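Local coordinates for ABC transporter sugar binding protein (Xanthomonas axonopodis pv. citri, PDB 3UOR), which probably binds maltose or related sugars in the periplasm and hands them to an ABC transporter for uptake, at residues L94-L99 and K373-E378. Sequence-based numbering, arbitrary orientation.
Sequences LPEFAL and KVLEWE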
loop_
_atom_site.group_PDB
_atom_site.type_symbol
_atom_site.label_atom_id
_atom_site.label_comp_id
_atom_site.label_asym_id
_atom_site.label_seq_id
_atom_site.Cartn_x
_atom_site.Cartn_y
_atom_site.Cartn_z
ATOM N N LEU A 94 -7.937 -10.302 -0.249
ATOM C CA LEU A 94 -9.405 -10.377 -0.170
ATOM C C LEU A 94 -10.057 -11.144 -1.322
ATOM O O LEU A 94 -10.910 -11.995 -1.078
ATOM C CB LEU A 94 -10.019 -8.980 -0.100
ATOM C CG LEU A 94 -10.688 -8.537 1.190
ATOM C CD1 LEU A 94 -9.764 -8.762 2.363
ATOM C CD2 LEU A 94 -11.058 -7.079 1.074
ATOM N N PRO A 95 -9.685 -10.827 -2.581
ATOM C CA PRO A 95 -10.382 -11.468 -3.700
ATOM C C PRO A 95 -10.287 -12.981 -3.617
ATOM O O PRO A 95 -11.250 -13.673 -3.912
ATOM C CB PRO A 95 -9.627 -10.948 -4.919
ATOM C CG PRO A 95 -9.149 -9.616 -4.503
ATOM C CD PRO A 95 -8.742 -9.800 -3.060
ATOM N N GLU A 96 -9.142 -13.489 -3.187
ATOM C CA GLU A 96 -8.977 -14.922 -3.046
ATOM C C GLU A 96 -9.883 -15.504 -1.969
ATOM O O GLU A 96 -10.616 -16.463 -2.224
ATOM C CB GLU A 96 -7.523 -15.293 -2.762
ATOM C CG GLU A 96 -7.336 -16.803 -2.593
ATOM C CD GLU A 96 -5.878 -17.215 -2.535
ATOM O OE1 GLU A 96 -5.002 -16.326 -2.635
ATOM O OE2 GLU A 96 -5.610 -18.427 -2.394
ATOM N N PHE A 97 -9.838 -14.946 -0.761
ATOM C CA PHE A 97 -10.676 -15.485 0.304
ATOM C C PHE A 97 -12.165 -15.247 0.054
ATOM O O PHE A 97 -13.006 -16.028 0.497
ATOM C CB PHE A 97 -10.198 -15.014 1.678
ATOM C CG PHE A 97 -8.886 -15.627 2.071
ATOM C CD1 PHE A 97 -8.846 -16.794 2.822
ATOM C CD2 PHE A 97 -7.694 -15.074 1.641
ATOM C CE1 PHE A 97 -7.628 -17.389 3.160
ATOM C CE2 PHE A 97 -6.463 -15.665 1.974
ATOM C CZ PHE A 97 -6.433 -16.821 2.729
ATOM N N ALA A 98 -12.487 -14.192 -0.689
ATOM C CA ALA A 98 -13.875 -13.933 -1.064
ATOM C C ALA A 98 -14.364 -14.976 -2.067
ATOM O O ALA A 98 -15.430 -15.569 -1.899
ATOM C CB ALA A 98 -14.027 -12.536 -1.638
ATOM N N LEU A 99 -13.575 -15.209 -3.109
ATOM C CA LEU A 99 -13.968 -16.170 -4.131
ATOM C C LEU A 99 -13.868 -17.623 -3.637
ATOM O O LEU A 99 -14.457 -18.527 -4.223
ATOM C CB LEU A 99 -13.209 -15.912 -5.440
ATOM C CG LEU A 99 -13.417 -14.452 -5.893
ATOM C CD1 LEU A 99 -12.701 -14.138 -7.195
ATOM C CD2 LEU A 99 -14.902 -14.093 -6.011
ATOM N N LYS A 373 -8.817 -6.473 -8.970
ATOM C CA LYS A 373 -9.118 -7.413 -7.893
ATOM C C LYS A 373 -9.150 -8.863 -8.356
ATOM O O LYS A 373 -10.176 -9.533 -8.250
ATOM C CB LYS A 373 -10.437 -7.065 -7.201
ATOM C CG LYS A 373 -10.379 -5.852 -6.298
ATOM C CD LYS A 373 -11.160 -4.733 -6.944
ATOM C CE LYS A 373 -11.648 -3.726 -5.934
ATOM N NZ LYS A 373 -13.087 -3.480 -6.209
ATOM N N VAL A 374 -8.016 -9.339 -8.857
ATOM C CA VAL A 374 -7.874 -10.743 -9.220
ATOM C C VAL A 374 -6.928 -11.454 -8.275
ATOM O O VAL A 374 -5.925 -10.916 -7.806
ATOM C CB VAL A 374 -7.383 -10.909 -10.654
ATOM C CG1 VAL A 374 -8.387 -10.282 -11.611
ATOM C CG2 VAL A 374 -5.994 -10.271 -10.830
ATOM N N LEU A 375 -7.295 -12.680 -7.975
ATOM C CA LEU A 375 -6.520 -13.585 -7.154
ATOM C C LEU A 375 -5.039 -13.641 -7.601
ATOM O O LEU A 375 -4.128 -13.696 -6.774
ATOM C CB LEU A 375 -7.207 -14.942 -7.277
ATOM C CG LEU A 375 -6.722 -16.192 -6.628
ATOM C CD1 LEU A 375 -7.928 -17.103 -6.531
ATOM C CD2 LEU A 375 -5.634 -16.771 -7.499
ATOM N N GLU A 376 -4.791 -13.568 -8.903
ATOM C CA GLU A 376 -3.414 -13.683 -9.398
ATOM C C GLU A 376 -2.618 -12.372 -9.455
ATOM O O GLU A 376 -1.507 -12.321 -10.013
ATOM C CB GLU A 376 -3.363 -14.459 -10.721
ATOM C CG GLU A 376 -4.497 -14.207 -11.681
ATOM C CD GLU A 376 -5.826 -14.888 -11.303
ATOM O OE1 GLU A 376 -5.989 -16.120 -11.448
ATOM O OE2 GLU A 376 -6.742 -14.159 -10.902
ATOM N N TRP A 377 -3.163 -11.325 -8.840
ATOM C CA TRP A 377 -2.505 -10.016 -8.853
ATOM C C TRP A 377 -1.060 -10.028 -8.320
ATOM O O TRP A 377 -0.183 -9.418 -8.907
ATOM C CB TRP A 377 -3.328 -8.926 -8.128
ATOM C CG TRP A 377 -2.647 -7.619 -8.270
ATOM C CD1 TRP A 377 -1.982 -6.920 -7.296
ATOM C CD2 TRP A 377 -2.463 -6.890 -9.488
ATOM N NE1 TRP A 377 -1.442 -5.775 -7.836
ATOM C CE2 TRP A 377 -1.712 -5.749 -9.183
ATOM C CE3 TRP A 377 -2.892 -7.083 -10.805
ATOM C CZ2 TRP A 377 -1.377 -4.800 -10.148
ATOM C CZ3 TRP A 377 -2.565 -6.161 -11.748
ATOM C CH2 TRP A 377 -1.813 -5.023 -11.425
ATOM N N GLU A 378 -0.799 -10.707 -7.218
ATOM C CA GLU A 378 0.566 -10.709 -6.701
ATOM C C GLU A 378 1.564 -11.329 -7.677
ATOM O O GLU A 378 2.651 -10.799 -7.853
ATOM C CB GLU A 378 0.652 -11.408 -5.349
ATOM C CG GLU A 378 0.245 -10.499 -4.198
ATOM C CD GLU A 378 0.625 -11.066 -2.835
ATOM O OE1 GLU A 378 0.078 -12.123 -2.443
ATOM O OE2 GLU A 378 1.476 -10.448 -2.156
#
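Pro95 and Glu96, in the short helix 94-99, face residues 373-375, which lead into the helix 377-394. In this periplasmic-binding-protein fold the contact sets the loop leading into helix 377-394 against the short helix that follows the strand 86-90. The two backbones come nearest at Glu96 and Leu375, whose CA atoms are 5.0 Å apart. Val374 to Trp377 form a type I beta turn, closed by Trp377 N bonding to Val374 O at 3.0 Å, and Glu376 holds the N-cap position. Contact across the segments is by van der Waals packing. The Pro95 ring lies against the Lys373 carbonyl, with Pro95 CB 3.7 Å from Lys373 O. Pro95 CG also meets Lys373 CB at 3.9 Å. The lysine chain then bends at chi2 (109°) and again at chi4, and its NZ bonds to Leu130 O. Beside the proline, the aliphatic part of Glu96 crosses the Leu375 side chain. Glu96 CG stands anti to the backbone N (chi1 179°), and the extended chain carries OE1 to His71 NE2 for a hydrogen bond. Leu375 remains largely solvent-exposed, yet its CD1 packs 4.0 Å from Glu96 CG.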